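Local atomic coordinates of cyclin homolog (Herpesvirus saimiri, PDB entry 2F2C), a protein that belongs to the D-type cyclins and may promote cell transformation and rapid T-cell proliferation in latent infection, probably by binding host cyclin-dependent kinases. Residues A[53-56]-A[57-61]; A[127-130]-A[131-135]; A[153-156]-A[157-161]; A[167-170]-A[171-174]. All coordinates share one frame; numbering follows the deposited sequence.

All four contacts are local, each joining side chains and backbone about one helical turn apart, and they come in series along an all-helical cyclin chain. Contact 1 lies inside helix 49-65 and contact 2 at the start of helix 129-142, both in the N-terminal cyclin domain, with centres about 20 Å apart. Contacts 3 and 4 lie in the C-terminal half, at the starts of the successive helices 156-162 and 170-184. Their centres are about 11 Å apart and they touch: I157 CD1 meets Y174 CD1 at 3.5 Å. Contacts 2 and 4 are farthest apart, about 40 Å between centres. Contacts 2, 3 and 4 each have residues against another protein chain of the assembly.

Contact 1: A[53-56]-A[57-61]; sequences TILL and TWMHL
The carbonyl oxygen T53 O is gripped twice by T57, through OG1 at 2.8 Å and through the backbone N at 3.1 Å, the two donors reaching it from opposite faces of the carbonyl plane. This is a threonine side chain bonded back to the preceding turn, in the middle of the alpha helix 49-65 of the N-terminal cyclin domain. The hydroxyl gets there because OG1 of T57 stands beside its own backbone N and anti to the carbonyl carbon (chi1 -73°). T57 is buried, and the bond satisfies its hydroxyl within the helix while the side chain packs against I186 and I253. The i to i+4 ladder continues from W58 N to I54 O, from M59 N to L55 O and from H60 N to L56 O.

On the face turned to helices 72-83 and 94-109, the M59 sulfur sits against two leucines of the previous turn, with L55 CG 3.8 Å from M59 SD and L56 CD2 3.5 Å from M59 SD. The M59 chain bends at its last torsion (chi3 55°), which brings CE as well near the methyl L56 CD2. The same side of the helix meets V77 and L80 through L56, F73 and V102 through M59, and L94 through L55. H60 adds an edge-to-face contact with the F73 ring. Farther round the helix the L55 side chain runs at a slant to the indole of W58, its CD1 methyl touching the six-membered ring, where L55 CD1 lies 4.1 Å from W58 CE3.

Contact 2: A[127-130]-A[131-135]; sequences FTNL and ELINQ
The backbone turns from an extended F127 through T128, the N-cap, into helix 129-142, whose first bonds across the segments run from L132 N to T128 O (3.3 Å), from I133 N to N129 O (2.7 Å) and from N134 N to L130 O. Over this turn F127, the residue just before the cap, reaches forward to L132, the fourth of the helix, and the ring atom F127 CE2 lies 3.8 Å from L132 CG. The ring is placed there by a chi1 of 49°, which sets CG between the backbone N and the carbonyl carbon. L132 is buried, resting on A100, V116 and L119, whereas F127 lies against K96; the residues before it, 124-126, are not modelled.

Beside the cap, T128 OG1 rests 3.3 Å from the methylene E131 CG, the two side chains slanting past each other. E131, extended beyond CG, runs back along the cap, and E131 OE2 comes to lie 3.6 Å from F127 CB. The order T-N-L-E is that of a capping box, yet E131 CD stays 4.1 Å from T128 N and the carboxylate makes no bond there. On another side of the helix I133 lays its CG1 branch back over the previous turn, I133 CD1 being 3.3 Å from N129 O, and it also packs on the backbone of another protein chain. The apolar clasp between F127 and L132, on either side of the N-cap T128, is the arrangement known as the hydrophobic staple.

Contact 3: A[153-156]-A[157-161]; sequences TDFL and IPLCN
D154 meets the following turn through its backbone, D154 O lying 3.6 Å from P158 CD; P158 has no N-H, and this is a carbon contact at the edge of the pyrrolidine ring. The D154 carboxylate has its partners outside the two segments: OD2 accepts a hydrogen bond from L151 N and OD1 forms a salt bridge with R109, which engages both oxygens.

F155 comes next and gives the first regular bond of the helix, L159 N to F155 O at 3.0 Å. The same oxygen also has P158 CD at 3.3 Å, packed in beside the bond. In addition, F155 CB touches the methyl L159 CD1 at 4.2 Å, while the ring stands obliquely to L159 CG. L159 keeps its CG beside its backbone N (chi1 -69°), which leans the branch back over the F155 carbonyl. The F155 side chain touches L24, L27 and E31 of helix 21-31 and C199 of helix 195-208, and L159 also rests on C199.

L156 opens helix 156-162 proper and accepts from C160 N, with L156 O 3.1 Å away. The L156 side chain packs on Y174, A177, C199 and L203, while I157 beside it goes to W170 and to an aromatic side chain of another protein chain. P158 touches a basic side chain of that chain. Proline is well tolerated in the first turn of an alpha helix, as at P158 here, the third residue of helix 156-162, in the buried all-helical packing of the cyclin fold.

Contact 4: A[167-170]-A[171-174]; sequences EDLW and PQLY
W170 and L169 supply the two carbonyls that start helix 170-184: L173 N bonds to L169 O at 3.1 Å and Y174 N to W170 O at 2.7 Å. W170 also closes the short 3-10 segment before it, its N bonding to E167 O. The indole folds back over that turn, with E167 CA 3.6 Å above one face and offset toward the rim. With CG beside the backbone N (chi1 -66°), the indole packs on C160 of helix 156-162. NE1 is bonded to I165 O, which fixes how the ring is turned, and an aromatic side chain of another protein chain packs on W170 too.

L169 meets Q172 alongside, both pointing the same way, with the methyl L169 CD2 3.5 Å from Q172 NE2. Q172 CG stands between its backbone N and carbonyl carbon (chi1 75°), so that the extended amide arm runs past the leucine, while its CG lies 3.3 Å from L169 O.

P171 CD lies 3.4 Å from W170 CB, a closeness that comes with the peptide bond between them, and P171 too touches an aromatic side chain of the other protein. P171 has no N-H to give; E167 O, the oxygen four residues back, accepts from W170 N instead. A short 3-10 segment thus runs directly into helix 170-184, with proline in the first turn, a position where proline is common.

Contact 1: A[53-56]-A[57-61]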
loop_
_atom_site.group_PDB
_atom_site.type_symbol
_atom_site.label_atom_id
_atom_site.label_comp_id
_atom_site.label_asym_id
_atom_site.label_seq_id
_atom_site.Cartn_x
_atom_site.Cartn_y
_atom_site.Cartn_z
ATOM N N THR A 53 6.338 -18.372 21.117
ATOM C CA THR A 53 5.835 -19.464 20.272
ATOM C C THR A 53 4.351 -19.815 20.494
ATOM O O THR A 53 3.627 -20.102 19.533
ATOM C CB THR A 53 6.695 -20.743 20.418
ATOM O OG1 THR A 53 8.086 -20.406 20.480
ATOM C CG2 THR A 53 6.586 -21.606 19.158
ATOM N N ILE A 54 3.914 -19.814 21.752
ATOM C CA ILE A 54 2.502 -20.020 22.078
ATOM C C ILE A 54 1.629 -18.864 21.510
ATOM O O ILE A 54 0.631 -19.100 20.824
ATOM C CB ILE A 54 2.336 -20.215 23.611
ATOM C CG1 ILE A 54 2.968 -21.558 24.044
ATOM C CG2 ILE A 54 0.881 -20.212 24.002
ATOM C CD1 ILE A 54 3.496 -21.620 25.479
ATOM N N LEU A 55 2.045 -17.622 21.752
ATOM C CA LEU A 55 1.266 -16.462 21.379
ATOM C C LEU A 55 1.144 -16.327 19.875
ATOM O O LEU A 55 0.089 -15.953 19.358
ATOM C CB LEU A 55 1.899 -15.214 21.953
ATOM C CG LEU A 55 1.355 -13.894 21.438
ATOM C CD1 LEU A 55 -0.013 -13.618 22.032
ATOM C CD2 LEU A 55 2.359 -12.789 21.779
ATOM N N LEU A 56 2.225 -16.627 19.167
ATOM C CA LEU A 56 2.196 -16.578 17.717
ATOM C C LEU A 56 1.382 -17.732 17.140
ATOM O O LEU A 56 0.811 -17.594 16.058
ATOM C CB LEU A 56 3.606 -16.549 17.138
ATOM C CG LEU A 56 4.415 -15.266 17.352
ATOM C CD1 LEU A 56 5.716 -15.365 16.565
ATOM C CD2 LEU A 56 3.626 -14.015 16.920
ATOM N N THR A 57 1.323 -18.856 17.867
ATOM C CA THR A 57 0.462 -19.988 17.511
ATOM C C THR A 57 -0.999 -19.580 17.611
ATOM O O THR A 57 -1.799 -19.904 16.750
ATOM C CB THR A 57 0.760 -21.193 18.404
ATOM O OG1 THR A 57 2.018 -21.757 18.024
ATOM C CG2 THR A 57 -0.195 -22.319 18.130
ATOM N N TRP A 58 -1.345 -18.842 18.646
ATOM C CA TRP A 58 -2.689 -18.336 18.764
ATOM C C TRP A 58 -2.958 -17.264 17.697
ATOM O O TRP A 58 -3.946 -17.348 16.965
ATOM C CB TRP A 58 -2.900 -17.802 20.168
ATOM C CG TRP A 58 -4.236 -17.201 20.431
ATOM C CD1 TRP A 58 -5.430 -17.858 20.560
ATOM C CD2 TRP A 58 -4.516 -15.822 20.646
ATOM N NE1 TRP A 58 -6.439 -16.965 20.832
ATOM C CE2 TRP A 58 -5.905 -15.705 20.887
ATOM C CE3 TRP A 58 -3.735 -14.664 20.662
ATOM C CZ2 TRP A 58 -6.521 -14.478 21.133
ATOM C CZ3 TRP A 58 -4.345 -13.443 20.895
ATOM C CH2 TRP A 58 -5.724 -13.357 21.130
ATOM N N MET A 59 -2.083 -16.266 17.590
ATOM C CA MET A 59 -2.246 -15.205 16.588
ATOM C C MET A 59 -2.442 -15.804 15.171
ATOM O O MET A 59 -3.314 -15.368 14.394
ATOM C CB MET A 59 -1.041 -14.267 16.631
ATOM C CG MET A 59 -0.874 -13.486 17.948
ATOM S SD MET A 59 0.654 -12.462 17.989
ATOM C CE MET A 59 0.483 -11.455 16.493
ATOM N N HIS A 60 -1.639 -16.829 14.871
ATOM C CA HIS A 60 -1.790 -17.593 13.643
ATOM C C HIS A 60 -3.168 -18.242 13.498
ATOM O O HIS A 60 -3.840 -18.070 12.469
ATOM C CB HIS A 60 -0.711 -18.657 13.501
ATOM C CG HIS A 60 -0.790 -19.398 12.206
ATOM N ND1 HIS A 60 -0.110 -18.996 11.077
ATOM C CD2 HIS A 60 -1.505 -20.492 11.846
ATOM C CE1 HIS A 60 -0.385 -19.820 10.081
ATOM N NE2 HIS A 60 -1.230 -20.735 10.521
ATOM N N LEU A 61 -3.582 -18.994 14.514
ATOM C CA LEU A 61 -4.879 -19.662 14.461
ATOM C C LEU A 61 -5.962 -18.654 14.096
ATOM O O LEU A 61 -6.815 -18.913 13.247
ATOM C CB LEU A 61 -5.213 -20.338 15.787
ATOM C CG LEU A 61 -6.427 -21.262 15.752
ATOM C CD1 LEU A 61 -6.208 -22.419 14.782
ATOM C CD2 LEU A 61 -6.732 -21.781 17.148
#

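Contact 2: A[127-130]-A[131-135]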
loop_
_atom_site.group_PDB
_atom_site.type_symbol
_atom_site.label_atom_id
_atom_site.label_comp_id
_atom_site.label_asym_id
_atom_site.label_seq_id
_atom_site.Cartn_x
_atom_site.Cartn_y
_atom_site.Cartn_z
ATOM N N PHE A 127 -9.718 -9.154 29.049
ATOM C CA PHE A 127 -9.705 -7.699 28.883
ATOM C C PHE A 127 -11.015 -7.117 28.327
ATOM O O PHE A 127 -11.779 -7.826 27.670
ATOM C CB PHE A 127 -8.489 -7.248 28.049
ATOM C CG PHE A 127 -8.287 -8.014 26.761
ATOM C CD1 PHE A 127 -7.496 -9.166 26.731
ATOM C CD2 PHE A 127 -8.848 -7.558 25.565
ATOM C CE1 PHE A 127 -7.294 -9.869 25.523
ATOM C CE2 PHE A 127 -8.654 -8.250 24.360
ATOM C CZ PHE A 127 -7.883 -9.404 24.337
ATOM N N THR A 128 -11.276 -5.840 28.625
ATOM C CA THR A 128 -12.391 -5.096 28.020
ATOM C C THR A 128 -11.896 -4.435 26.739
ATOM O O THR A 128 -10.705 -4.527 26.416
ATOM C CB THR A 128 -12.960 -4.017 28.982
ATOM O OG1 THR A 128 -11.995 -2.977 29.176
ATOM C CG2 THR A 128 -13.175 -4.576 30.382
ATOM N N ASN A 129 -12.797 -3.764 26.016
ATOM C CA ASN A 129 -12.443 -3.152 24.720
ATOM C C ASN A 129 -11.572 -1.893 24.820
ATOM O O ASN A 129 -10.624 -1.720 24.045
ATOM C CB ASN A 129 -13.665 -2.947 23.789
ATOM C CG ASN A 129 -14.876 -2.337 24.493
ATOM O OD1 ASN A 129 -15.919 -2.987 24.616
ATOM N ND2 ASN A 129 -14.756 -1.080 24.926
ATOM N N LEU A 130 -11.892 -1.031 25.783
ATOM C CA LEU A 130 -11.085 0.144 26.069
ATOM C C LEU A 130 -9.628 -0.274 26.309
ATOM O O LEU A 130 -8.697 0.389 25.839
ATOM C CB LEU A 130 -11.681 0.918 27.256
ATOM C CG LEU A 130 -10.885 1.956 28.065
ATOM C CD1 LEU A 130 -11.702 3.231 28.311
ATOM C CD2 LEU A 130 -10.403 1.347 29.393
ATOM N N GLU A 131 -9.448 -1.393 27.009
ATOM C CA GLU A 131 -8.120 -1.939 27.268
ATOM C C GLU A 131 -7.416 -2.424 26.003
ATOM O O GLU A 131 -6.196 -2.330 25.898
ATOM C CB GLU A 131 -8.200 -3.065 28.289
ATOM C CG GLU A 131 -8.754 -2.617 29.630
ATOM C CD GLU A 131 -8.550 -3.646 30.726
ATOM O OE1 GLU A 131 -9.069 -3.421 31.848
ATOM O OE2 GLU A 131 -7.870 -4.676 30.474
ATOM N N LEU A 132 -8.182 -2.949 25.053
ATOM C CA LEU A 132 -7.632 -3.306 23.759
ATOM C C LEU A 132 -7.299 -2.012 23.006
ATOM O O LEU A 132 -6.202 -1.858 22.473
ATOM C CB LEU A 132 -8.621 -4.163 22.949
ATOM C CG LEU A 132 -8.144 -5.332 22.056
ATOM C CD1 LEU A 132 -8.993 -5.478 20.787
ATOM C CD2 LEU A 132 -6.657 -5.252 21.681
ATOM N N ILE A 133 -8.248 -1.079 22.982
ATOM C CA ILE A 133 -8.080 0.195 22.277
ATOM C C ILE A 133 -6.873 0.981 22.794
ATOM O O ILE A 133 -6.073 1.473 22.003
ATOM C CB ILE A 133 -9.384 1.022 22.356
ATOM C CG1 ILE A 133 -10.485 0.318 21.552
ATOM C CG2 ILE A 133 -9.174 2.446 21.848
ATOM C CD1 ILE A 133 -11.906 0.564 22.083
ATOM N N ASN A 134 -6.727 1.078 24.112
ATOM C CA ASN A 134 -5.555 1.725 24.685
ATOM C C ASN A 134 -4.247 1.035 24.301
ATOM O O ASN A 134 -3.221 1.687 24.120
ATOM C CB ASN A 134 -5.696 1.874 26.202
ATOM C CG ASN A 134 -6.551 3.069 26.586
ATOM O OD1 ASN A 134 -7.665 2.916 27.087
ATOM N ND2 ASN A 134 -6.040 4.270 26.334
ATOM N N GLN A 135 -4.300 -0.284 24.148
ATOM C CA GLN A 135 -3.135 -1.073 23.750
ATOM C C GLN A 135 -2.791 -0.859 22.277
ATOM O O GLN A 135 -1.611 -0.884 21.907
ATOM C CB GLN A 135 -3.356 -2.563 24.047
ATOM C CG GLN A 135 -2.145 -3.454 23.805
ATOM C CD GLN A 135 -0.944 -3.006 24.596
ATOM O OE1 GLN A 135 -0.832 -3.306 25.787
ATOM N NE2 GLN A 135 -0.040 -2.280 23.941
#

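Contact 3: A[153-156]-A[157-161]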
loop_
_atom_site.group_PDB
_atom_site.type_symbol
_atom_site.label_atom_id
_atom_site.label_comp_id
_atom_site.label_asym_id
_atom_site.label_seq_id
_atom_site.Cartn_x
_atom_site.Cartn_y
_atom_site.Cartn_z
ATOM N N THR A 153 6.454 -12.477 2.871
ATOM C CA THR A 153 5.442 -12.910 1.981
ATOM C C THR A 153 5.319 -12.031 0.736
ATOM O O THR A 153 4.742 -12.457 -0.261
ATOM C CB THR A 153 4.159 -13.067 2.791
ATOM O OG1 THR A 153 3.443 -14.176 2.267
ATOM C CG2 THR A 153 3.254 -11.915 2.632
ATOM N N ASP A 154 5.897 -10.826 0.783
ATOM C CA ASP A 154 5.864 -9.896 -0.345
ATOM C C ASP A 154 6.807 -10.352 -1.460
ATOM O O ASP A 154 6.698 -9.886 -2.607
ATOM C CB ASP A 154 6.311 -8.486 0.059
ATOM C CG ASP A 154 5.418 -7.821 1.116
ATOM O OD1 ASP A 154 4.173 -7.713 0.929
ATOM O OD2 ASP A 154 5.924 -7.302 2.153
ATOM N N PHE A 155 7.757 -11.225 -1.127
ATOM C CA PHE A 155 8.749 -11.657 -2.096
ATOM C C PHE A 155 8.253 -12.729 -3.037
ATOM O O PHE A 155 8.740 -12.791 -4.159
ATOM C CB PHE A 155 10.013 -12.158 -1.420
ATOM C CG PHE A 155 10.990 -11.085 -1.087
ATOM C CD1 PHE A 155 10.952 -10.450 0.154
ATOM C CD2 PHE A 155 11.965 -10.722 -1.994
ATOM C CE1 PHE A 155 11.863 -9.467 0.462
ATOM C CE2 PHE A 155 12.876 -9.734 -1.682
ATOM C CZ PHE A 155 12.820 -9.102 -0.463
ATOM N N LEU A 156 7.308 -13.569 -2.596
ATOM C CA LEU A 156 6.831 -14.737 -3.381
ATOM C C LEU A 156 6.743 -14.565 -4.893
ATOM O O LEU A 156 7.367 -15.309 -5.650
ATOM C CB LEU A 156 5.489 -15.228 -2.862
ATOM C CG LEU A 156 5.587 -15.969 -1.529
ATOM C CD1 LEU A 156 4.228 -15.956 -0.877
ATOM C CD2 LEU A 156 6.103 -17.392 -1.706
ATOM N N ILE A 157 5.990 -13.572 -5.336
ATOM C CA ILE A 157 5.724 -13.458 -6.752
ATOM C C ILE A 157 6.915 -12.905 -7.531
ATOM O O ILE A 157 7.277 -13.492 -8.569
ATOM C CB ILE A 157 4.405 -12.684 -7.021
ATOM C CG1 ILE A 157 3.220 -13.439 -6.391
ATOM C CG2 ILE A 157 4.195 -12.456 -8.531
ATOM C CD1 ILE A 157 2.804 -14.697 -7.166
ATOM N N PRO A 158 7.505 -11.781 -7.093
ATOM C CA PRO A 158 8.754 -11.302 -7.692
ATOM C C PRO A 158 9.841 -12.379 -7.828
ATOM O O PRO A 158 10.553 -12.407 -8.842
ATOM C CB PRO A 158 9.192 -10.198 -6.735
ATOM C CG PRO A 158 7.934 -9.639 -6.263
ATOM C CD PRO A 158 7.001 -10.824 -6.087
ATOM N N LEU A 159 9.962 -13.272 -6.848
ATOM C CA LEU A 159 10.928 -14.370 -6.973
ATOM C C LEU A 159 10.523 -15.343 -8.069
ATOM O O LEU A 159 11.372 -15.706 -8.906
ATOM C CB LEU A 159 11.167 -15.110 -5.648
ATOM C CG LEU A 159 11.896 -14.312 -4.571
ATOM C CD1 LEU A 159 12.155 -15.181 -3.367
ATOM C CD2 LEU A 159 13.187 -13.740 -5.124
ATOM N N CYS A 160 9.241 -15.743 -8.068
ATOM C CA CYS A 160 8.678 -16.597 -9.132
ATOM C C CYS A 160 8.926 -16.065 -10.541
ATOM O O CYS A 160 9.335 -16.814 -11.423
ATOM C CB CYS A 160 7.172 -16.788 -8.952
ATOM S SG CYS A 160 6.720 -17.818 -7.560
ATOM N N ASN A 161 8.646 -14.778 -10.744
ATOM C CA ASN A 161 8.893 -14.122 -12.020
ATOM C C ASN A 161 10.372 -14.113 -12.398
ATOM O O ASN A 161 10.724 -14.453 -13.524
ATOM C CB ASN A 161 8.354 -12.695 -12.013
ATOM C CG ASN A 161 8.635 -11.974 -13.307
ATOM O OD1 ASN A 161 7.967 -12.200 -14.316
ATOM N ND2 ASN A 161 9.641 -11.120 -13.296
#

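Contact 4: A[167-170]-A[171-174]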
loop_
_atom_site.group_PDB
_atom_site.type_symbol
_atom_site.label_atom_id
_atom_site.label_comp_id
_atom_site.label_asym_id
_atom_site.label_seq_id
_atom_site.Cartn_x
_atom_site.Cartn_y
_atom_site.Cartn_z
ATOM N N GLU A 167 3.799 -18.096 -15.593
ATOM C CA GLU A 167 2.698 -17.521 -14.812
ATOM C C GLU A 167 1.622 -18.527 -14.397
ATOM O O GLU A 167 1.121 -18.457 -13.271
ATOM C CB GLU A 167 2.061 -16.362 -15.568
ATOM C CG GLU A 167 2.743 -15.029 -15.323
ATOM C CD GLU A 167 2.500 -14.044 -16.450
ATOM O OE1 GLU A 167 1.325 -13.865 -16.866
ATOM O OE2 GLU A 167 3.485 -13.453 -16.937
ATOM N N ASP A 168 1.294 -19.459 -15.300
ATOM C CA ASP A 168 0.260 -20.493 -15.082
ATOM C C ASP A 168 0.298 -21.157 -13.687
ATOM O O ASP A 168 -0.727 -21.627 -13.197
ATOM C CB ASP A 168 0.329 -21.599 -16.158
ATOM C CG ASP A 168 1.010 -21.141 -17.478
ATOM O OD1 ASP A 168 0.349 -20.462 -18.314
ATOM O OD2 ASP A 168 2.188 -21.461 -17.790
ATOM N N LEU A 169 1.471 -21.197 -13.056
ATOM C CA LEU A 169 1.624 -21.915 -11.788
ATOM C C LEU A 169 1.507 -21.067 -10.534
ATOM O O LEU A 169 1.553 -21.609 -9.435
ATOM C CB LEU A 169 2.935 -22.691 -11.761
ATOM C CG LEU A 169 2.947 -23.791 -12.820
ATOM C CD1 LEU A 169 4.351 -24.352 -13.020
ATOM C CD2 LEU A 169 1.941 -24.889 -12.488
ATOM N N TRP A 170 1.326 -19.759 -10.701
ATOM C CA TRP A 170 1.426 -18.830 -9.580
ATOM C C TRP A 170 0.310 -18.990 -8.542
ATOM O O TRP A 170 0.604 -18.973 -7.346
ATOM C CB TRP A 170 1.549 -17.387 -10.055
ATOM C CG TRP A 170 2.814 -17.108 -10.782
ATOM C CD1 TRP A 170 3.757 -18.014 -11.160
ATOM C CD2 TRP A 170 3.258 -15.838 -11.290
ATOM N NE1 TRP A 170 4.776 -17.390 -11.843
ATOM C CE2 TRP A 170 4.497 -16.052 -11.939
ATOM C CE3 TRP A 170 2.743 -14.534 -11.251
ATOM C CZ2 TRP A 170 5.225 -15.017 -12.541
ATOM C CZ3 TRP A 170 3.474 -13.504 -11.854
ATOM C CH2 TRP A 170 4.701 -13.756 -12.485
ATOM N N PRO A 171 -0.944 -19.167 -8.974
ATOM C CA PRO A 171 -2.042 -19.499 -8.053
ATOM C C PRO A 171 -1.682 -20.602 -7.050
ATOM O O PRO A 171 -1.625 -20.337 -5.855
ATOM C CB PRO A 171 -3.142 -19.976 -8.992
ATOM C CG PRO A 171 -2.915 -19.223 -10.237
ATOM C CD PRO A 171 -1.429 -19.061 -10.361
ATOM N N GLN A 172 -1.400 -21.809 -7.528
ATOM C CA GLN A 172 -1.107 -22.928 -6.629
ATOM C C GLN A 172 0.173 -22.704 -5.802
ATOM O O GLN A 172 0.222 -23.040 -4.612
ATOM C CB GLN A 172 -1.052 -24.262 -7.402
ATOM C CG GLN A 172 0.232 -24.442 -8.247
ATOM C CD GLN A 172 0.265 -25.695 -9.123
ATOM O OE1 GLN A 172 -0.771 -26.157 -9.623
ATOM N NE2 GLN A 172 1.466 -26.233 -9.325
ATOM N N LEU A 173 1.200 -22.127 -6.426
ATOM C CA LEU A 173 2.510 -22.015 -5.788
ATOM C C LEU A 173 2.383 -20.998 -4.696
ATOM O O LEU A 173 2.819 -21.227 -3.576
ATOM C CB LEU A 173 3.578 -21.585 -6.798
ATOM C CG LEU A 173 4.914 -22.340 -6.846
ATOM C CD1 LEU A 173 4.718 -23.840 -6.828
ATOM C CD2 LEU A 173 5.680 -21.948 -8.094
ATOM N N TYR A 174 1.738 -19.889 -5.038
ATOM C CA TYR A 174 1.502 -18.812 -4.105
ATOM C C TYR A 174 0.790 -19.362 -2.892
ATOM O O TYR A 174 1.196 -19.125 -1.753
ATOM C CB TYR A 174 0.644 -17.697 -4.731
ATOM C CG TYR A 174 0.641 -16.487 -3.858
ATOM C CD1 TYR A 174 1.682 -15.585 -3.936
ATOM C CD2 TYR A 174 -0.343 -16.283 -2.889
ATOM C CE1 TYR A 174 1.742 -14.496 -3.125
ATOM C CE2 TYR A 174 -0.296 -15.179 -2.059
ATOM C CZ TYR A 174 0.765 -14.294 -2.191
ATOM O OH TYR A 174 0.916 -13.182 -1.400
#